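Local coordinates for protein 401aa long hypothetical glucose-1-phosphate thymidylyltransferase (Sulfolobus tokodaii, PDB 2GGO) that probably transfers nucleotidyl groups to sugar 1-phosphates, acting as a bifunctional enzyme in the synthesis of UDP-N-acetylglucosamine and UDP-N-acetylgalactosamine, at residues 221-226 with 280-285; 247-252 with 265-270; 295-300 with 312-317. All blocks are in the same frame, centred on the assembly; numbering follows the deposited sequence.

Interaction 1 (221-226 with 280-285); sequences WALDNL and YTILVE
L223 has CG trans to its backbone N (chi1 -179°), which sends CD2 off the side of helix 212-225, and Y280 has its ring swung to the backbone-N side (chi1 -64°), which brings its phenol end up to D224 on the same helix. This is where the last helix of the nucleotidyl transferase part packs on a coil of the parallel beta-helix, left-handed in the hexapeptide-repeat family. CD2 does the touching for L223: it sits 3.9 Å from CG1 of I282 and 4.0 Å from CD1 of Y280. It meets the ring obliquely, and L223 and I282 run past each other in opposite directions. The same leucine also packs on Y264 of the neighbouring strand 263-265.

Beside this apolar patch is the polar clasp. Y280 OH donates to D224 OD1 over 2.9 Å, on the syn lone pair, the side where OD2 lies. OD2 of D224 is itself 3.0 Å from Y280 OH, so the hydroxyl sits in the mouth of the carboxylate. The carboxylate approaches the ring from its edge, with the two planes 81° apart. K220, one turn back on the helix, adds a cation-pi contact to Y280, and K244 ties down the carbonyls of L223 and D224. On the ring itself, the carbon closest to the aspartate oxygens is Y280 CE1, 3.4 Å from D224 OD1.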
loop_
_atom_site.group_PDB
_atom_site.type_symbol
_atom_site.label_atom_id
_atom_site.label_comp_id
_atom_site.label_asym_id
_atom_site.label_seq_id
_atom_site.Cartn_x
_atom_site.Cartn_y
_atom_site.Cartn_z
ATOM N N TRP A 221 -2.774 -0.773 11.118
ATOM C CA TRP A 221 -2.196 -2.027 11.646
ATOM C C TRP A 221 -0.760 -1.877 12.186
ATOM O O TRP A 221 -0.450 -2.221 13.326
ATOM C CB TRP A 221 -2.254 -3.130 10.602
ATOM C CG TRP A 221 -1.962 -4.448 11.264
ATOM C CD1 TRP A 221 -2.864 -5.273 11.882
ATOM C CD2 TRP A 221 -0.670 -5.056 11.440
ATOM N NE1 TRP A 221 -2.211 -6.366 12.410
ATOM C CE2 TRP A 221 -0.866 -6.252 12.157
ATOM C CE3 TRP A 221 0.628 -4.715 11.039
ATOM C CZ2 TRP A 221 0.196 -7.116 12.469
ATOM C CZ3 TRP A 221 1.660 -5.541 11.356
ATOM C CH2 TRP A 221 1.452 -6.735 12.073
ATOM N N ALA A 222 0.128 -1.371 11.360
ATOM C CA ALA A 222 1.496 -1.180 11.761
ATOM C C ALA A 222 1.703 -0.324 13.013
ATOM O O ALA A 222 2.627 -0.575 13.804
ATOM C CB ALA A 222 2.316 -0.605 10.564
ATOM N N LEU A 223 0.902 0.739 13.140
ATOM C CA LEU A 223 0.997 1.641 14.274
ATOM C C LEU A 223 0.631 0.843 15.507
ATOM O O LEU A 223 1.303 0.926 16.551
ATOM C CB LEU A 223 0.071 2.873 14.087
ATOM C CG LEU A 223 0.143 3.884 15.231
ATOM C CD1 LEU A 223 1.584 4.177 15.642
ATOM C CD2 LEU A 223 -0.586 5.146 14.813
ATOM N N ASP A 224 -0.399 0.024 15.370
ATOM C CA ASP A 224 -0.810 -0.794 16.497
ATOM C C ASP A 224 0.252 -1.827 16.882
ATOM O O ASP A 224 0.580 -1.986 18.065
ATOM C CB ASP A 224 -2.121 -1.488 16.178
ATOM C CG ASP A 224 -3.308 -0.558 16.286
ATOM O OD1 ASP A 224 -3.249 0.432 17.045
ATOM O OD2 ASP A 224 -4.327 -0.836 15.630
ATOM N N ASN A 225 0.809 -2.492 15.878
ATOM C CA ASN A 225 1.519 -3.736 16.106
ATOM C C ASN A 225 3.017 -3.666 16.042
ATOM O O ASN A 225 3.681 -4.380 16.796
ATOM C CB ASN A 225 1.003 -4.792 15.156
ATOM C CG ASN A 225 -0.378 -5.261 15.519
ATOM O OD1 ASN A 225 -1.395 -4.734 15.041
ATOM N ND2 ASN A 225 -0.436 -6.255 16.395
ATOM N N LEU A 226 3.576 -2.822 15.174
ATOM C CA LEU A 226 5.007 -2.900 14.965
ATOM C C LEU A 226 5.858 -1.941 15.768
ATOM O O LEU A 226 7.076 -2.066 15.735
ATOM C CB LEU A 226 5.364 -2.811 13.478
ATOM C CG LEU A 226 4.614 -3.741 12.526
ATOM C CD1 LEU A 226 4.937 -3.342 11.084
ATOM C CD2 LEU A 226 4.917 -5.234 12.765
ATOM N N TYR A 280 -4.629 7.601 15.267
ATOM C CA TYR A 280 -4.233 7.092 13.946
ATOM C C TYR A 280 -3.720 8.174 13.039
ATOM O O TYR A 280 -3.793 8.056 11.839
ATOM C CB TYR A 280 -5.295 6.185 13.314
ATOM C CG TYR A 280 -5.464 4.959 14.164
ATOM C CD1 TYR A 280 -4.419 4.016 14.262
ATOM C CD2 TYR A 280 -6.621 4.770 14.936
ATOM C CE1 TYR A 280 -4.538 2.874 15.081
ATOM C CE2 TYR A 280 -6.758 3.641 15.762
ATOM C CZ TYR A 280 -5.700 2.705 15.830
ATOM O OH TYR A 280 -5.822 1.595 16.645
ATOM N N THR A 281 -3.126 9.198 13.652
ATOM C CA THR A 281 -2.414 10.226 12.931
ATOM C C THR A 281 -1.030 9.668 12.660
ATOM O O THR A 281 -0.333 9.351 13.585
ATOM C CB THR A 281 -2.320 11.501 13.744
ATOM O OG1 THR A 281 -3.628 12.116 13.777
ATOM C CG2 THR A 281 -1.323 12.481 13.085
ATOM N N ILE A 282 -0.655 9.589 11.396
ATOM C CA ILE A 282 0.639 9.066 10.998
ATOM C C ILE A 282 1.359 10.105 10.185
ATOM O O ILE A 282 0.997 10.378 9.057
ATOM C CB ILE A 282 0.464 7.668 10.211
ATOM C CG1 ILE A 282 0.019 6.571 11.222
ATOM C CG2 ILE A 282 1.732 7.228 9.396
ATOM C CD1 ILE A 282 -1.262 5.872 10.723
ATOM N N LEU A 283 2.375 10.746 10.750
ATOM C CA LEU A 283 3.100 11.701 9.929
ATOM C C LEU A 283 4.387 11.041 9.556
ATOM O O LEU A 283 5.214 10.847 10.470
ATOM C CB LEU A 283 3.418 12.965 10.741
ATOM C CG LEU A 283 2.129 13.456 11.423
ATOM C CD1 LEU A 283 2.421 14.454 12.589
ATOM C CD2 LEU A 283 1.264 14.068 10.381
ATOM N N VAL A 284 4.601 10.717 8.281
ATOM C CA VAL A 284 5.720 9.804 7.965
ATOM C C VAL A 284 7.126 10.363 8.199
ATOM O O VAL A 284 7.995 9.663 8.710
ATOM C CB VAL A 284 5.642 9.051 6.618
ATOM C CG1 VAL A 284 4.247 8.769 6.131
ATOM C CG2 VAL A 284 6.579 9.574 5.568
ATOM N N GLU A 285 7.339 11.627 7.885
ATOM C CA GLU A 285 8.646 12.230 7.984
ATOM C C GLU A 285 8.567 13.731 7.678
ATOM O O GLU A 285 8.020 14.121 6.640
ATOM C CB GLU A 285 9.538 11.588 6.923
ATOM C CG GLU A 285 10.859 12.257 6.718
ATOM C CD GLU A 285 11.665 11.612 5.598
ATOM O OE1 GLU A 285 11.135 10.748 4.857
ATOM O OE2 GLU A 285 12.840 11.981 5.453
#

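Interaction 2 (247-252 with 265-270); sequences IEEDAE and IGKGSE
Two successive corners of the parallel beta-helix stack here, coil upon coil: residues 247-252 lead from strand 245-247 to strand 252-253, and the same corner is made one coil later by residues 265-270, between strands 263-265 and 270-271. The hexapeptide-repeat fold is a left-handed helix of this kind, with short strands joined by tight turns. Each corner is a type II beta turn, E248 to A251 and G266 to S269, and the third positions, D250 and G268, have positive phi.

Backbone bonds zip the corners together. E248 N donates to I265 O over 3.2 Å as the first turn begins, coming in nearly along the C=O axis, though bent at the hydrogen. Halfway round, G268 N reaches E249 O at 3.2 Å, a more bent bond. As the turns end, E252 N donates to S269 O at 2.9 Å with 160° at the hydrogen. Inside the corner, A251 CB rests 4.1 Å from I265 CG2.

Outside, E249 and K267 leave the backbone alike, with CG wedged between backbone N and carbonyl carbon (chi1 49° and 57°), and lie side by side; K267 then bends at chi3 and chi4. That brings K267 NZ within 3.5 Å of E249 OE2, a rather long salt bridge. E252 and E270 also lie side by side, pointing the same way, but carry like charges, E252 OE1 lying 3.3 Å from E270 OE2; the closeness could favour a proton on one of them, and K254 makes a long, weak ion pair with E270. A water takes the N-H of K267 and bonds weakly to E248 OE2. S269 OG accepts from the backbone N of N287 in the next coil, while its own proton goes to G266 O at 2.9 Å, from above the carbonyl plane.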
loop_
_atom_site.group_PDB
_atom_site.type_symbol
_atom_site.label_atom_id
_atom_site.label_comp_id
_atom_site.label_asym_id
_atom_site.label_seq_id
_atom_site.Cartn_x
_atom_site.Cartn_y
_atom_site.Cartn_z
ATOM N N ILE A 247 7.402 9.496 18.957
ATOM C CA ILE A 247 8.031 10.738 18.578
ATOM C C ILE A 247 9.473 10.433 18.171
ATOM O O ILE A 247 10.280 9.953 18.985
ATOM C CB ILE A 247 7.978 11.790 19.705
ATOM C CG1 ILE A 247 6.554 11.909 20.247
ATOM C CG2 ILE A 247 8.487 13.123 19.174
ATOM C CD1 ILE A 247 6.373 12.722 21.500
ATOM N N GLU A 248 9.791 10.733 16.924
ATOM C CA GLU A 248 11.077 10.395 16.352
ATOM C C GLU A 248 12.063 11.516 16.478
ATOM O O GLU A 248 11.715 12.634 16.858
ATOM C CB GLU A 248 10.906 10.103 14.904
ATOM C CG GLU A 248 9.976 9.014 14.699
ATOM C CD GLU A 248 10.724 7.792 14.411
ATOM O OE1 GLU A 248 11.368 7.258 15.383
ATOM O OE2 GLU A 248 10.694 7.416 13.195
ATOM N N GLU A 249 13.314 11.217 16.156
ATOM C CA GLU A 249 14.369 12.145 16.440
ATOM C C GLU A 249 14.234 13.363 15.579
ATOM O O GLU A 249 13.789 13.287 14.446
ATOM C CB GLU A 249 15.729 11.492 16.229
ATOM C CG GLU A 249 15.872 10.761 14.906
ATOM C CD GLU A 249 17.309 10.224 14.662
ATOM O OE1 GLU A 249 17.977 9.781 15.651
ATOM O OE2 GLU A 249 17.748 10.263 13.471
ATOM N N ASP A 250 14.623 14.484 16.155
ATOM C CA ASP A 250 14.556 15.780 15.522
ATOM C C ASP A 250 13.162 16.391 15.483
ATOM O O ASP A 250 13.027 17.542 15.102
ATOM C CB ASP A 250 15.234 15.754 14.158
ATOM C CG ASP A 250 16.701 15.387 14.278
ATOM O OD1 ASP A 250 17.340 15.945 15.208
ATOM O OD2 ASP A 250 17.195 14.526 13.494
ATOM N N ALA A 251 12.150 15.643 15.935
ATOM C CA ALA A 251 10.785 16.149 15.989
ATOM C C ALA A 251 10.602 17.112 17.164
ATOM O O ALA A 251 11.135 16.890 18.267
ATOM C CB ALA A 251 9.753 14.995 16.004
ATOM N N GLU A 252 9.868 18.195 16.908
ATOM C CA GLU A 252 9.691 19.274 17.871
ATOM C C GLU A 252 8.214 19.447 18.065
ATOM O O GLU A 252 7.486 19.605 17.075
ATOM C CB GLU A 252 10.272 20.577 17.311
ATOM C CG GLU A 252 10.576 21.639 18.407
ATOM C CD GLU A 252 10.522 23.124 17.906
ATOM O OE1 GLU A 252 10.442 23.366 16.654
ATOM O OE2 GLU A 252 10.564 24.041 18.793
ATOM N N ILE A 265 4.715 10.193 14.975
ATOM C CA ILE A 265 5.288 11.469 14.536
ATOM C C ILE A 265 6.668 11.311 13.893
ATOM O O ILE A 265 7.652 11.200 14.585
ATOM C CB ILE A 265 5.293 12.520 15.704
ATOM C CG1 ILE A 265 3.871 12.580 16.312
ATOM C CG2 ILE A 265 5.838 13.865 15.224
ATOM C CD1 ILE A 265 3.570 13.651 17.221
ATOM N N GLY A 266 6.728 11.346 12.561
ATOM C CA GLY A 266 7.985 11.060 11.835
ATOM C C GLY A 266 9.117 12.019 12.152
ATOM O O GLY A 266 8.901 13.076 12.691
ATOM N N LYS A 267 10.341 11.679 11.771
ATOM C CA LYS A 267 11.510 12.472 12.171
ATOM C C LYS A 267 11.581 13.855 11.536
ATOM O O LYS A 267 11.223 14.045 10.393
ATOM C CB LYS A 267 12.825 11.683 11.956
ATOM C CG LYS A 267 13.096 11.184 10.575
ATOM C CD LYS A 267 14.417 10.314 10.551
ATOM C CE LYS A 267 14.220 8.859 11.088
ATOM N NZ LYS A 267 14.766 8.697 12.490
ATOM N N GLY A 268 12.025 14.828 12.293
ATOM C CA GLY A 268 12.142 16.137 11.727
ATOM C C GLY A 268 10.802 16.860 11.682
ATOM O O GLY A 268 10.720 17.949 11.154
ATOM N N SER A 269 9.751 16.283 12.248
ATOM C CA SER A 269 8.459 16.943 12.269
ATOM C C SER A 269 8.416 18.169 13.171
ATOM O O SER A 269 9.177 18.272 14.116
ATOM C CB SER A 269 7.377 15.970 12.652
ATOM O OG SER A 269 7.214 15.092 11.531
ATOM N N GLU A 270 7.562 19.133 12.822
ATOM C CA GLU A 270 7.380 20.306 13.641
ATOM C C GLU A 270 5.880 20.456 13.859
ATOM O O GLU A 270 5.155 20.695 12.927
ATOM C CB GLU A 270 7.976 21.504 12.939
ATOM C CG GLU A 270 7.845 22.814 13.691
ATOM C CD GLU A 270 8.618 23.962 13.008
ATOM O OE1 GLU A 270 8.377 24.247 11.813
ATOM O OE2 GLU A 270 9.483 24.589 13.688
HETATM O O HOH W 1 10.343 9.127 10.344
#

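Interaction 3 (295-300 with 312-317); sequences VKESVI and VGDSVI
The D314 carboxylate is held at both oxygens: K296 NZ meets OD2 on its syn side at 2.8 Å, 27° out of the plane, while a water that also accepts from K296 NZ donates to OD1. The salt bridge links matching corners of two successive coils of the parallel beta-helix. N331 also bonds OD2 and R352 pairs with OD1. The E297 carboxylate, turned 72° from that of D314, puts OE1 3.8 Å from D314 OD1, a like-charge approach probably eased by K220, which salt-bridges E297, and by R352. With an alanine in place of D314, K296, R352 and N331 would lose the carboxylate they share, and the lysine end would probably be freer to swing.

Either side of the corner the strands pair in parallel. V295 and V312 from one sheet, and I300 and I317 from the next, turn toward each other at the bend, I300 CD1 lying 4.4 Å from V312 CG1. V299 and V316 point to the other face, where V316 packs on I216 of helix 212-225. K296 O is gripped twice, by D314 N at 2.8 Å and by S298 OG from above the carbonyl plane. I317 N bonds V299 O at 2.7 Å, nearly straight at 174°.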
loop_
_atom_site.group_PDB
_atom_site.type_symbol
_atom_site.label_atom_id
_atom_site.label_comp_id
_atom_site.label_asym_id
_atom_site.label_seq_id
_atom_site.Cartn_x
_atom_site.Cartn_y
_atom_site.Cartn_z
ATOM N N VAL A 295 -5.802 16.658 12.926
ATOM C CA VAL A 295 -5.654 15.505 12.048
ATOM C C VAL A 295 -6.164 14.273 12.766
ATOM O O VAL A 295 -5.992 14.149 13.977
ATOM C CB VAL A 295 -4.147 15.288 11.657
ATOM C CG1 VAL A 295 -3.971 14.030 10.798
ATOM C CG2 VAL A 295 -3.591 16.490 10.962
ATOM N N LYS A 296 -6.835 13.398 12.008
ATOM C CA LYS A 296 -7.355 12.169 12.558
ATOM C C LYS A 296 -7.292 11.082 11.522
ATOM O O LYS A 296 -7.716 11.276 10.361
ATOM C CB LYS A 296 -8.828 12.364 12.941
ATOM C CG LYS A 296 -9.337 11.258 13.877
ATOM C CD LYS A 296 -10.733 10.891 13.487
ATOM C CE LYS A 296 -10.963 10.871 12.044
ATOM N NZ LYS A 296 -12.319 10.251 11.768
ATOM N N GLU A 297 -6.836 9.916 11.928
ATOM C CA GLU A 297 -6.808 8.782 11.003
ATOM C C GLU A 297 -6.387 9.100 9.600
ATOM O O GLU A 297 -7.116 8.853 8.628
ATOM C CB GLU A 297 -8.158 8.093 10.932
ATOM C CG GLU A 297 -7.984 6.632 10.569
ATOM C CD GLU A 297 -9.115 5.781 11.086
ATOM O OE1 GLU A 297 -9.703 5.009 10.298
ATOM O OE2 GLU A 297 -9.424 5.900 12.293
ATOM N N SER A 298 -5.184 9.601 9.449
ATOM C CA SER A 298 -4.668 9.883 8.099
ATOM C C SER A 298 -3.192 9.635 8.042
ATOM O O SER A 298 -2.518 9.662 9.049
ATOM C CB SER A 298 -4.905 11.365 7.712
ATOM O OG SER A 298 -6.149 11.767 8.220
ATOM N N VAL A 299 -2.708 9.480 6.826
ATOM C CA VAL A 299 -1.337 9.225 6.534
ATOM C C VAL A 299 -0.916 10.426 5.738
ATOM O O VAL A 299 -1.503 10.744 4.686
ATOM C CB VAL A 299 -1.199 7.942 5.681
ATOM C CG1 VAL A 299 0.268 7.604 5.470
ATOM C CG2 VAL A 299 -1.949 6.767 6.419
ATOM N N ILE A 300 0.073 11.109 6.246
ATOM C CA ILE A 300 0.555 12.335 5.583
ATOM C C ILE A 300 2.052 12.070 5.358
ATOM O O ILE A 300 2.812 11.895 6.287
ATOM C CB ILE A 300 0.286 13.583 6.478
ATOM C CG1 ILE A 300 -1.238 13.798 6.715
ATOM C CG2 ILE A 300 0.824 14.840 5.875
ATOM C CD1 ILE A 300 -1.553 14.845 7.845
ATOM N N VAL A 312 -7.830 17.546 8.856
ATOM C CA VAL A 312 -7.591 16.407 7.931
ATOM C C VAL A 312 -8.094 15.172 8.621
ATOM O O VAL A 312 -7.551 14.793 9.636
ATOM C CB VAL A 312 -6.057 16.240 7.586
ATOM C CG1 VAL A 312 -5.755 15.166 6.578
ATOM C CG2 VAL A 312 -5.514 17.561 7.006
ATOM N N GLY A 313 -9.110 14.511 8.096
ATOM C CA GLY A 313 -9.695 13.359 8.798
ATOM C C GLY A 313 -9.770 12.279 7.754
ATOM O O GLY A 313 -9.893 12.613 6.580
ATOM N N ASP A 314 -9.388 11.040 8.105
ATOM C CA ASP A 314 -9.514 9.871 7.224
ATOM C C ASP A 314 -8.962 10.000 5.835
ATOM O O ASP A 314 -9.551 9.496 4.858
ATOM C CB ASP A 314 -10.949 9.547 7.082
ATOM C CG ASP A 314 -11.616 9.320 8.442
ATOM O OD1 ASP A 314 -11.316 8.223 8.989
ATOM O OD2 ASP A 314 -12.390 10.222 8.954
ATOM N N SER A 315 -7.835 10.621 5.712
ATOM C CA SER A 315 -7.272 10.896 4.399
ATOM C C SER A 315 -5.887 10.354 4.172
ATOM O O SER A 315 -5.215 9.951 5.122
ATOM C CB SER A 315 -7.237 12.396 4.207
ATOM O OG SER A 315 -8.523 12.946 4.649
ATOM N N VAL A 316 -5.481 10.345 2.914
ATOM C CA VAL A 316 -4.086 9.980 2.587
ATOM C C VAL A 316 -3.474 11.117 1.819
ATOM O O VAL A 316 -3.959 11.456 0.734
ATOM C CB VAL A 316 -3.951 8.743 1.698
ATOM C CG1 VAL A 316 -2.447 8.534 1.371
ATOM C CG2 VAL A 316 -4.460 7.479 2.423
ATOM N N ILE A 317 -2.421 11.714 2.354
ATOM C CA ILE A 317 -1.856 12.877 1.660
ATOM C C ILE A 317 -0.407 12.602 1.288
ATOM O O ILE A 317 0.387 12.226 2.122
ATOM C CB ILE A 317 -1.931 14.116 2.553
ATOM C CG1 ILE A 317 -3.359 14.558 2.796
ATOM C CG2 ILE A 317 -1.187 15.310 2.010
ATOM C CD1 ILE A 317 -3.293 15.628 3.938
HETATM O O HOH W 2 -12.701 7.331 11.313
#

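Interaction 1 brackets a loop of the chain in which interaction 2 is nested, and interaction 3 follows after that loop has closed. Interactions 2 and 3 each stack neighbouring coils of the beta-helix, with centres about 17 Å apart and no touch between them. Interaction 1 touches both, its centre about 14 Å from that of interaction 2 and about 11 Å from that of interaction 3: strand 281-283 belongs to the same parallel sheet as strands 263-265, 298-300 and 316-317. These strands form the side of the beta-helix against which helix 212-225 packs, reaching interaction 3 as well through I216 and K220, while interaction 2 lies at a corner of the coils.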